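Local coordinates for protein TssK (Serratia sp. FS14, PDB 5Y0E) that is a trimeric baseplate protein of the bacterial type VI secretion system, probably linking the baseplate to the membrane complex, at residues D205-L210 with Q247-Y252; Q212-M217 with L240-L245; A264-F269 with K300-L305. All coordinates share one frame; numbering follows the deposited sequence.

Interaction 1: D205-L210 with Q247-Y252; sequences DLQGLL and QVSHAY
Gln207 meets Val248, Ser249 and Tyr252 on the facing helix and carries most of this contact. Its CB packs on CG1 of Val248 at 3.7 Å. The chain then runs out extended, with CG anti to the backbone N (chi1 175°), and this carries the amide across to the other helix. There the two ends of the amide part company. NE2 of Gln207 sits 3.4 Å above the plane of the Tyr252 ring, over its centre. The amide plane is turned 56° from the ring plane, so the two groups do not stack flat. OE1 of Gln207 lies 3.5 Å from CA of Ser249. No direct hydrogen bond joins the segments; a water does so instead. It donates to OE1 of Gln207 at 3.2 Å and pairs with OG of Ser249 at 3.0 Å.

The two segments belong to helix 197-222 and helix 229-253, neighbours in the chain that run roughly antiparallel as an alpha-hairpin in the helical middle domain of TssK. Their short axes approach to 9.6 Å at 147°.

Nearer the backbone of 205-210 the contact is apolar. CG1 of Val248 also takes CD1 of Leu210 at 4.0 Å, while its CG2 meets CD2 of Leu206 at 4.2 Å. Further out, Leu210 rests on Phe269 of helix 259-273. Ile203, one turn before Gln207, touches both Val248 and Tyr252. On another side of helix 229-253, His250 NE2 is hydrogen-bonded to Glu260 of the second subunit.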
loop_
_atom_site.group_PDB
_atom_site.type_symbol
_atom_site.label_atom_id
_atom_site.label_comp_id
_atom_site.label_asym_id
_atom_site.label_seq_id
_atom_site.Cartn_x
_atom_site.Cartn_y
_atom_site.Cartn_z
ATOM N N ASP A 205 -3.276 -16.514 2.582
ATOM C CA ASP A 205 -2.884 -16.965 3.909
ATOM C C ASP A 205 -2.800 -15.812 4.892
ATOM O O ASP A 205 -3.317 -15.899 6.005
ATOM C CB ASP A 205 -1.550 -17.688 3.842
ATOM C CG ASP A 205 -1.668 -19.043 3.231
ATOM O OD1 ASP A 205 -2.770 -19.608 3.231
ATOM O OD2 ASP A 205 -0.654 -19.540 2.745
ATOM N N LEU A 206 -2.127 -14.734 4.514
ATOM C CA LEU A 206 -1.972 -13.634 5.452
ATOM C C LEU A 206 -3.322 -13.052 5.852
ATOM O O LEU A 206 -3.527 -12.667 7.006
ATOM C CB LEU A 206 -1.072 -12.569 4.856
ATOM C CG LEU A 206 -0.933 -11.354 5.745
ATOM C CD1 LEU A 206 -0.296 -11.771 7.050
ATOM C CD2 LEU A 206 -0.121 -10.288 5.076
ATOM N N GLN A 207 -4.271 -13.018 4.921
ATOM C CA GLN A 207 -5.575 -12.482 5.255
ATOM C C GLN A 207 -6.263 -13.355 6.289
ATOM O O GLN A 207 -6.829 -12.846 7.255
ATOM C CB GLN A 207 -6.414 -12.322 3.988
ATOM C CG GLN A 207 -7.846 -11.869 4.241
ATOM C CD GLN A 207 -8.615 -11.473 2.976
ATOM O OE1 GLN A 207 -8.909 -10.308 2.759
ATOM N NE2 GLN A 207 -8.946 -12.445 2.158
ATOM N N GLY A 208 -6.191 -14.667 6.134
ATOM C CA GLY A 208 -6.857 -15.535 7.079
ATOM C C GLY A 208 -6.234 -15.475 8.453
ATOM O O GLY A 208 -6.925 -15.534 9.465
ATOM N N LEU A 209 -4.922 -15.354 8.513
ATOM C CA LEU A 209 -4.286 -15.137 9.792
ATOM C C LEU A 209 -4.781 -13.844 10.410
ATOM O O LEU A 209 -5.200 -13.817 11.574
ATOM C CB LEU A 209 -2.773 -15.128 9.621
ATOM C CG LEU A 209 -1.971 -15.198 10.918
ATOM C CD1 LEU A 209 -2.430 -16.335 11.843
ATOM C CD2 LEU A 209 -0.545 -15.402 10.557
ATOM N N LEU A 210 -4.790 -12.766 9.629
ATOM C CA LEU A 210 -5.246 -11.511 10.191
ATOM C C LEU A 210 -6.708 -11.587 10.592
ATOM O O LEU A 210 -7.104 -10.990 11.591
ATOM C CB LEU A 210 -5.000 -10.376 9.219
ATOM C CG LEU A 210 -3.540 -10.144 8.898
ATOM C CD1 LEU A 210 -3.407 -9.135 7.788
ATOM C CD2 LEU A 210 -2.784 -9.697 10.116
ATOM N N GLN A 247 -5.537 -3.370 4.364
ATOM C CA GLN A 247 -4.462 -3.406 3.387
ATOM C C GLN A 247 -4.485 -4.693 2.593
ATOM O O GLN A 247 -4.344 -4.670 1.370
ATOM C CB GLN A 247 -3.117 -3.242 4.082
ATOM C CG GLN A 247 -2.018 -2.764 3.197
ATOM C CD GLN A 247 -0.650 -2.886 3.825
ATOM O OE1 GLN A 247 -0.077 -3.952 3.819
ATOM N NE2 GLN A 247 -0.115 -1.801 4.350
ATOM N N VAL A 248 -4.673 -5.821 3.269
ATOM C CA VAL A 248 -4.573 -7.098 2.588
ATOM C C VAL A 248 -5.855 -7.381 1.837
ATOM O O VAL A 248 -5.824 -7.961 0.752
ATOM C CB VAL A 248 -4.203 -8.231 3.575
ATOM C CG1 VAL A 248 -5.384 -8.742 4.337
ATOM C CG2 VAL A 248 -3.561 -9.379 2.860
ATOM N N SER A 249 -6.989 -6.933 2.369
ATOM C CA SER A 249 -8.240 -7.012 1.627
ATOM C C SER A 249 -8.128 -6.324 0.277
ATOM O O SER A 249 -8.545 -6.860 -0.745
ATOM C CB SER A 249 -9.356 -6.368 2.428
ATOM O OG SER A 249 -10.581 -6.703 1.856
ATOM N N HIS A 250 -7.583 -5.123 0.263
ATOM C CA HIS A 250 -7.378 -4.449 -1.001
ATOM C C HIS A 250 -6.489 -5.277 -1.914
ATOM O O HIS A 250 -6.795 -5.467 -3.091
ATOM C CB HIS A 250 -6.775 -3.072 -0.757
ATOM C CG HIS A 250 -6.787 -2.195 -1.961
ATOM N ND1 HIS A 250 -7.940 -1.623 -2.450
ATOM C CD2 HIS A 250 -5.794 -1.810 -2.788
ATOM C CE1 HIS A 250 -7.649 -0.908 -3.516
ATOM N NE2 HIS A 250 -6.354 -1.012 -3.748
ATOM N N ALA A 251 -5.378 -5.782 -1.381
ATOM C CA ALA A 251 -4.492 -6.623 -2.172
ATOM C C ALA A 251 -5.222 -7.841 -2.701
ATOM O O ALA A 251 -5.093 -8.201 -3.870
ATOM C CB ALA A 251 -3.297 -7.045 -1.326
ATOM N N TYR A 252 -6.010 -8.472 -1.853
ATOM C CA TYR A 252 -6.698 -9.690 -2.231
ATOM C C TYR A 252 -7.678 -9.456 -3.363
ATOM O O TYR A 252 -7.885 -10.336 -4.195
ATOM C CB TYR A 252 -7.406 -10.230 -1.001
ATOM C CG TYR A 252 -8.241 -11.450 -1.184
ATOM C CD1 TYR A 252 -7.664 -12.701 -1.199
ATOM C CD2 TYR A 252 -9.622 -11.363 -1.265
ATOM C CE1 TYR A 252 -8.416 -13.826 -1.328
ATOM C CE2 TYR A 252 -10.387 -12.490 -1.393
ATOM C CZ TYR A 252 -9.770 -13.722 -1.424
ATOM O OH TYR A 252 -10.505 -14.861 -1.554
HETATM O O HOH W 1 -11.862 -9.450 1.984
#

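Interaction 2: Q212-M217 with L240-L245; sequences QRSQQM and LINRHL
Ser214 and Ile241 mark the closest backbone approach, with their CA atoms 6.5 Å apart, where the short axes of 212-217 and 240-245 pass at 9.8 Å and 136°. Ile241 reaches toward 212-217 with both branches. CG2 lies beside CB of Ser214 at 4.1 Å. CG1 is anti to the carbonyl carbon (chi1 -65°), and from it CD1 reaches out between Arg213 and Met217, residues one turn apart. This methyl touches CB of Arg213 at 3.8 Å and SD of Met217 also at 3.8 Å. The Met217 and Ile241 side chains cross at about a right angle.

Arg213 gives only its root to the contact. Its chain bends at chi2 and chi3, and the guanidinium leads away from 240-245. There NH2 of Arg213 bonds OE1 of Gln216 at 3.0 Å, along its own helix.

Polar atoms sit at another border. OG of Ser214 makes a weak hydrogen bond to OD1 of Asn242, though the place of this hydroxyl is less certain. The amide of Asn242 has stronger partners: its ND2 bonds Ser275 OG and Arg280 O of the second subunit. CD1 of Leu245 packs on CB of Ser214 at 4.0 Å, and Leu245 also touches Leu210. On another side of helix 229-253, ND1 of His244 donates an almost straight bond to O of Leu240, at 2.8 Å and 176°. The His244 ring stacks with Phe269.

The arrangement is that of a splayed antiparallel alpha-hairpin, its interface largely apolar with a polar pair at one border, here in the helical domain of a trimer, where Arg243 also forms a salt bridge to Glu272 of the second subunit.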
loop_
_atom_site.group_PDB
_atom_site.type_symbol
_atom_site.label_atom_id
_atom_site.label_comp_id
_atom_site.label_asym_id
_atom_site.label_seq_id
_atom_site.Cartn_x
_atom_site.Cartn_y
_atom_site.Cartn_z
ATOM N N GLN A 212 -8.126 -14.272 11.752
ATOM C CA GLN A 212 -8.164 -15.080 12.957
ATOM C C GLN A 212 -7.720 -14.268 14.169
ATOM O O GLN A 212 -8.424 -14.212 15.181
ATOM C CB GLN A 212 -7.319 -16.333 12.757
ATOM C CG GLN A 212 -7.956 -17.327 11.811
ATOM C CD GLN A 212 -6.964 -18.221 11.083
ATOM O OE1 GLN A 212 -5.772 -18.151 11.300
ATOM N NE2 GLN A 212 -7.467 -19.068 10.213
ATOM N N ARG A 213 -6.594 -13.578 14.065
ATOM C CA ARG A 213 -6.094 -12.895 15.244
ATOM C C ARG A 213 -6.970 -11.714 15.599
ATOM O O ARG A 213 -7.149 -11.392 16.777
ATOM C CB ARG A 213 -4.646 -12.455 15.031
ATOM C CG ARG A 213 -3.679 -13.613 14.882
ATOM C CD ARG A 213 -3.917 -14.667 15.900
ATOM N NE ARG A 213 -3.859 -14.157 17.257
ATOM C CZ ARG A 213 -4.614 -14.615 18.249
ATOM N NH1 ARG A 213 -5.490 -15.585 18.028
ATOM N NH2 ARG A 213 -4.512 -14.074 19.453
ATOM N N SER A 214 -7.519 -11.063 14.590
ATOM C CA SER A 214 -8.445 -9.964 14.802
ATOM C C SER A 214 -9.679 -10.407 15.571
ATOM O O SER A 214 -10.124 -9.739 16.505
ATOM C CB SER A 214 -8.846 -9.409 13.448
ATOM O OG SER A 214 -9.233 -8.087 13.586
ATOM N N GLN A 215 -10.274 -11.509 15.152
ATOM C CA GLN A 215 -11.461 -12.012 15.820
ATOM C C GLN A 215 -11.166 -12.314 17.280
ATOM O O GLN A 215 -11.919 -11.934 18.178
ATOM C CB GLN A 215 -11.946 -13.260 15.090
ATOM C CG GLN A 215 -13.233 -13.882 15.579
ATOM C CD GLN A 215 -13.257 -15.403 15.373
ATOM O OE1 GLN A 215 -12.221 -16.021 15.074
ATOM N NE2 GLN A 215 -14.431 -16.012 15.548
ATOM N N GLN A 216 -10.108 -13.040 17.516
ATOM C CA GLN A 216 -9.779 -13.429 18.843
ATOM C C GLN A 216 -9.365 -12.279 19.725
ATOM O O GLN A 216 -9.851 -12.148 20.802
ATOM C CB GLN A 216 -8.718 -14.514 18.798
ATOM C CG GLN A 216 -8.672 -15.391 20.017
ATOM C CD GLN A 216 -8.055 -14.690 21.182
ATOM O OE1 GLN A 216 -7.045 -14.038 21.050
ATOM N NE2 GLN A 216 -8.684 -14.796 22.318
ATOM N N MET A 217 -8.479 -11.434 19.266
ATOM C CA MET A 217 -8.049 -10.350 20.113
ATOM C C MET A 217 -9.155 -9.389 20.467
ATOM O O MET A 217 -9.241 -8.955 21.576
ATOM C CB MET A 217 -6.881 -9.626 19.503
ATOM C CG MET A 217 -5.618 -10.425 19.562
ATOM S SD MET A 217 -4.220 -9.529 18.960
ATOM C CE MET A 217 -3.658 -8.790 20.451
ATOM N N LEU A 240 -2.689 -2.663 14.963
ATOM C CA LEU A 240 -1.779 -2.937 13.868
ATOM C C LEU A 240 -2.330 -4.026 12.977
ATOM O O LEU A 240 -2.197 -3.958 11.760
ATOM C CB LEU A 240 -0.413 -3.323 14.401
ATOM C CG LEU A 240 0.650 -3.638 13.348
ATOM C CD1 LEU A 240 1.081 -2.404 12.648
ATOM C CD2 LEU A 240 1.834 -4.311 13.977
ATOM N N ILE A 241 -2.958 -5.029 13.574
ATOM C CA ILE A 241 -3.657 -6.036 12.799
ATOM C C ILE A 241 -4.802 -5.408 12.004
ATOM O O ILE A 241 -5.022 -5.744 10.842
ATOM C CB ILE A 241 -4.128 -7.157 13.745
ATOM C CG1 ILE A 241 -2.911 -7.861 14.348
ATOM C CG2 ILE A 241 -4.999 -8.147 13.064
ATOM C CD1 ILE A 241 -3.246 -8.892 15.373
ATOM N N ASN A 242 -5.514 -4.458 12.598
ATOM C CA ASN A 242 -6.697 -3.908 11.943
ATOM C C ASN A 242 -6.335 -3.087 10.713
ATOM O O ASN A 242 -7.005 -3.181 9.690
ATOM C CB ASN A 242 -7.502 -3.089 12.935
ATOM C CG ASN A 242 -8.352 -3.950 13.816
ATOM O OD1 ASN A 242 -8.643 -5.077 13.479
ATOM N ND2 ASN A 242 -8.778 -3.414 14.936
ATOM N N ARG A 243 -5.264 -2.305 10.784
ATOM C CA ARG A 243 -4.787 -1.588 9.611
ATOM C C ARG A 243 -4.540 -2.525 8.438
ATOM O O ARG A 243 -4.858 -2.192 7.294
ATOM C CB ARG A 243 -3.506 -0.827 9.934
ATOM C CG ARG A 243 -2.902 -0.175 8.711
ATOM C CD ARG A 243 -1.459 0.195 8.855
ATOM N NE ARG A 243 -1.145 0.624 10.211
ATOM C CZ ARG A 243 0.082 0.706 10.709
ATOM N NH1 ARG A 243 1.105 0.393 9.958
ATOM N NH2 ARG A 243 0.282 1.095 11.960
ATOM N N HIS A 244 -3.968 -3.690 8.695
ATOM C CA HIS A 244 -3.608 -4.610 7.635
ATOM C C HIS A 244 -4.756 -5.510 7.190
ATOM O O HIS A 244 -4.690 -6.078 6.108
ATOM C CB HIS A 244 -2.389 -5.420 8.083
ATOM C CG HIS A 244 -1.155 -4.594 8.179
ATOM N ND1 HIS A 244 -0.783 -3.948 9.330
ATOM C CD2 HIS A 244 -0.241 -4.247 7.246
ATOM C CE1 HIS A 244 0.316 -3.252 9.111
ATOM N NE2 HIS A 244 0.659 -3.412 7.852
ATOM N N LEU A 245 -5.803 -5.653 7.993
ATOM C CA LEU A 245 -7.048 -6.209 7.483
ATOM C C LEU A 245 -7.498 -5.478 6.222
ATOM O O LEU A 245 -7.908 -6.100 5.231
ATOM C CB LEU A 245 -8.126 -6.111 8.547
ATOM C CG LEU A 245 -8.311 -7.295 9.479
ATOM C CD1 LEU A 245 -9.528 -7.051 10.347
ATOM C CD2 LEU A 245 -8.473 -8.555 8.680
#

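Interaction 3: A264-F269 with K300-L305; sequences ADWLQF and KLMLLL
Trp266 reaches Leu301, Leu305 and Met302 in turn as its side chain leaves the backbone. CB packs on CD2 of Leu301 at 3.7 Å, and CD1 of Leu305 lies rather farther from the same CB, at 4.3 Å. CG is anti to the carbonyl carbon (chi1 -73°), which sends the indole out across the direction of 300-305. CZ3, a corner of the six-membered ring, meets SD of Met302 at 3.8 Å. This is a Met-aromatic contact of oblique geometry: the sulfur is 4.7 Å from the centroid of the six-membered ring and 53° off its normal. Met302 comes to the indole because its chain folds at chi2 and chi3. CZ2 of Trp266 rests on Leu206 of helix 197-222, and CD1 on Gln247 of helix 229-253.

The segments lie on helix 259-273 and helix 294-309, within the same helical bundle. The axes of 264-269 and 300-305 run broadly in one direction, 38° apart. A connection of twenty residues, without helix or strand, brings the chain back to start the second helix in that sense. The face between them is apolar, and no hydrogen bond crosses it.

Leu301 points into this face and lies against the backbone of the other helix. Its CD2 is 3.6 Å from N of Leu267, and its CD1 meets CD1 of Leu267 as the two side chains cross at about a right angle. One turn on, Leu305 lies on one face of the Phe269 ring. CD2 of Leu305 sits 3.7 Å above the plane of that ring, offset toward the rim, in a CH-pi contact. Phe202 of helix 197-222 touches both Trp266 and Met302. Beyond the contact, Gln268 OE1 takes a weak hydrogen bond from Gln247 of the third subunit.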
loop_
_atom_site.group_PDB
_atom_site.type_symbol
_atom_site.label_atom_id
_atom_site.label_comp_id
_atom_site.label_asym_id
_atom_site.label_seq_id
_atom_site.Cartn_x
_atom_site.Cartn_y
_atom_site.Cartn_z
ATOM N N ALA A 264 6.752 -3.902 -0.093
ATOM C CA ALA A 264 7.010 -2.721 0.714
ATOM C C ALA A 264 6.004 -2.584 1.846
ATOM O O ALA A 264 6.353 -2.161 2.945
ATOM C CB ALA A 264 6.990 -1.490 -0.173
ATOM N N ASP A 265 4.756 -2.942 1.607
ATOM C CA ASP A 265 3.801 -2.888 2.696
ATOM C C ASP A 265 4.111 -3.945 3.752
ATOM O O ASP A 265 4.051 -3.670 4.946
ATOM C CB ASP A 265 2.378 -3.054 2.163
ATOM C CG ASP A 265 1.827 -1.799 1.520
ATOM O OD1 ASP A 265 2.451 -0.726 1.571
ATOM O OD2 ASP A 265 0.730 -1.877 0.959
ATOM N N TRP A 266 4.436 -5.158 3.329
ATOM C CA TRP A 266 4.614 -6.243 4.272
ATOM C C TRP A 266 5.907 -6.087 5.068
ATOM O O TRP A 266 5.956 -6.439 6.244
ATOM C CB TRP A 266 4.562 -7.567 3.513
ATOM C CG TRP A 266 3.189 -7.909 3.074
ATOM C CD1 TRP A 266 2.108 -7.126 3.161
ATOM C CD2 TRP A 266 2.742 -9.140 2.512
ATOM N NE1 TRP A 266 1.015 -7.776 2.694
ATOM C CE2 TRP A 266 1.380 -9.019 2.287
ATOM C CE3 TRP A 266 3.360 -10.337 2.202
ATOM C CZ2 TRP A 266 0.619 -10.043 1.760
ATOM C CZ3 TRP A 266 2.600 -11.347 1.654
ATOM C CH2 TRP A 266 1.250 -11.196 1.444
ATOM N N LEU A 267 6.936 -5.518 4.461
ATOM C CA LEU A 267 8.163 -5.260 5.186
ATOM C C LEU A 267 7.930 -4.306 6.342
ATOM O O LEU A 267 8.420 -4.527 7.451
ATOM C CB LEU A 267 9.198 -4.699 4.238
ATOM C CG LEU A 267 10.513 -4.246 4.833
ATOM C CD1 LEU A 267 11.220 -5.411 5.508
ATOM C CD2 LEU A 267 11.358 -3.684 3.734
ATOM N N GLN A 268 7.175 -3.239 6.100
ATOM C CA GLN A 268 6.863 -2.304 7.165
ATOM C C GLN A 268 6.030 -2.972 8.237
ATOM O O GLN A 268 6.279 -2.787 9.427
ATOM C CB GLN A 268 6.137 -1.091 6.599
ATOM C CG GLN A 268 6.990 -0.163 5.772
ATOM C CD GLN A 268 6.151 0.844 4.987
ATOM O OE1 GLN A 268 5.599 1.774 5.540
ATOM N NE2 GLN A 268 6.049 0.636 3.703
ATOM N N PHE A 269 5.028 -3.734 7.833
ATOM C CA PHE A 269 4.294 -4.549 8.774
ATOM C C PHE A 269 5.259 -5.346 9.656
ATOM O O PHE A 269 5.163 -5.318 10.877
ATOM C CB PHE A 269 3.353 -5.450 7.986
ATOM C CG PHE A 269 2.331 -6.162 8.814
ATOM C CD1 PHE A 269 2.149 -5.860 10.133
ATOM C CD2 PHE A 269 1.561 -7.152 8.254
ATOM C CE1 PHE A 269 1.230 -6.511 10.862
ATOM C CE2 PHE A 269 0.645 -7.809 8.983
ATOM C CZ PHE A 269 0.481 -7.493 10.296
ATOM N N LYS A 300 11.331 -14.861 3.499
ATOM C CA LYS A 300 11.787 -14.322 4.763
ATOM C C LYS A 300 10.723 -13.462 5.399
ATOM O O LYS A 300 10.546 -13.491 6.615
ATOM C CB LYS A 300 13.069 -13.526 4.554
ATOM C CG LYS A 300 14.013 -14.219 3.660
ATOM C CD LYS A 300 15.437 -14.122 4.129
ATOM C CE LYS A 300 16.034 -12.776 3.843
ATOM N NZ LYS A 300 17.492 -12.922 3.567
ATOM N N LEU A 301 9.995 -12.703 4.592
ATOM C CA LEU A 301 8.968 -11.821 5.124
ATOM C C LEU A 301 7.807 -12.615 5.704
ATOM O O LEU A 301 7.329 -12.317 6.802
ATOM C CB LEU A 301 8.502 -10.875 4.017
ATOM C CG LEU A 301 8.186 -9.416 4.325
ATOM C CD1 LEU A 301 9.306 -8.835 5.146
ATOM C CD2 LEU A 301 8.029 -8.626 3.041
ATOM N N MET A 302 7.352 -13.637 4.990
ATOM C CA MET A 302 6.242 -14.423 5.492
ATOM C C MET A 302 6.596 -15.061 6.821
ATOM O O MET A 302 5.746 -15.183 7.714
ATOM C CB MET A 302 5.857 -15.485 4.471
ATOM C CG MET A 302 5.036 -14.966 3.311
ATOM S SD MET A 302 3.452 -14.290 3.840
ATOM C CE MET A 302 2.625 -15.687 4.567
ATOM N N LEU A 303 7.853 -15.461 6.975
ATOM C CA LEU A 303 8.303 -16.036 8.231
ATOM C C LEU A 303 8.141 -15.043 9.359
ATOM O O LEU A 303 7.494 -15.329 10.365
ATOM C CB LEU A 303 9.757 -16.464 8.105
ATOM C CG LEU A 303 10.161 -17.915 8.277
ATOM C CD1 LEU A 303 11.612 -18.015 8.185
ATOM C CD2 LEU A 303 9.717 -18.471 9.569
ATOM N N LEU A 304 8.736 -13.865 9.207
ATOM C CA LEU A 304 8.605 -12.844 10.231
ATOM C C LEU A 304 7.150 -12.588 10.599
ATOM O O LEU A 304 6.825 -12.390 11.769
ATOM C CB LEU A 304 9.266 -11.560 9.759
ATOM C CG LEU A 304 10.777 -11.658 9.517
ATOM C CD1 LEU A 304 11.213 -10.433 8.781
ATOM C CD2 LEU A 304 11.567 -11.780 10.815
ATOM N N LEU A 305 6.257 -12.579 9.620
ATOM C CA LEU A 305 4.882 -12.252 9.944
ATOM C C LEU A 305 4.222 -13.395 10.677
ATOM O O LEU A 305 3.454 -13.172 11.614
ATOM C CB LEU A 305 4.121 -11.897 8.685
ATOM C CG LEU A 305 4.707 -10.670 8.002
ATOM C CD1 LEU A 305 4.149 -10.497 6.594
ATOM C CD2 LEU A 305 4.435 -9.449 8.858
#

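From the N terminus, helix 197-222 comes first and gives one segment each to interactions 1 and 2. Helix 229-253 then runs back along it. Interaction 2 closes the shorter loop, with 22 residues between its segments. Interaction 1 closes the wider loop around it, so the two nest and together bind one helical hairpin at two levels. Interaction 3 follows in series: helix 259-273 leads through a long connection to helix 294-309. No loops cross. Helix 259-273 packs against both helices of the hairpin and so joins interactions 1 and 2 to interaction 3. Four helices are thus joined in one bundle, whose helix 229-253 faces a second subunit.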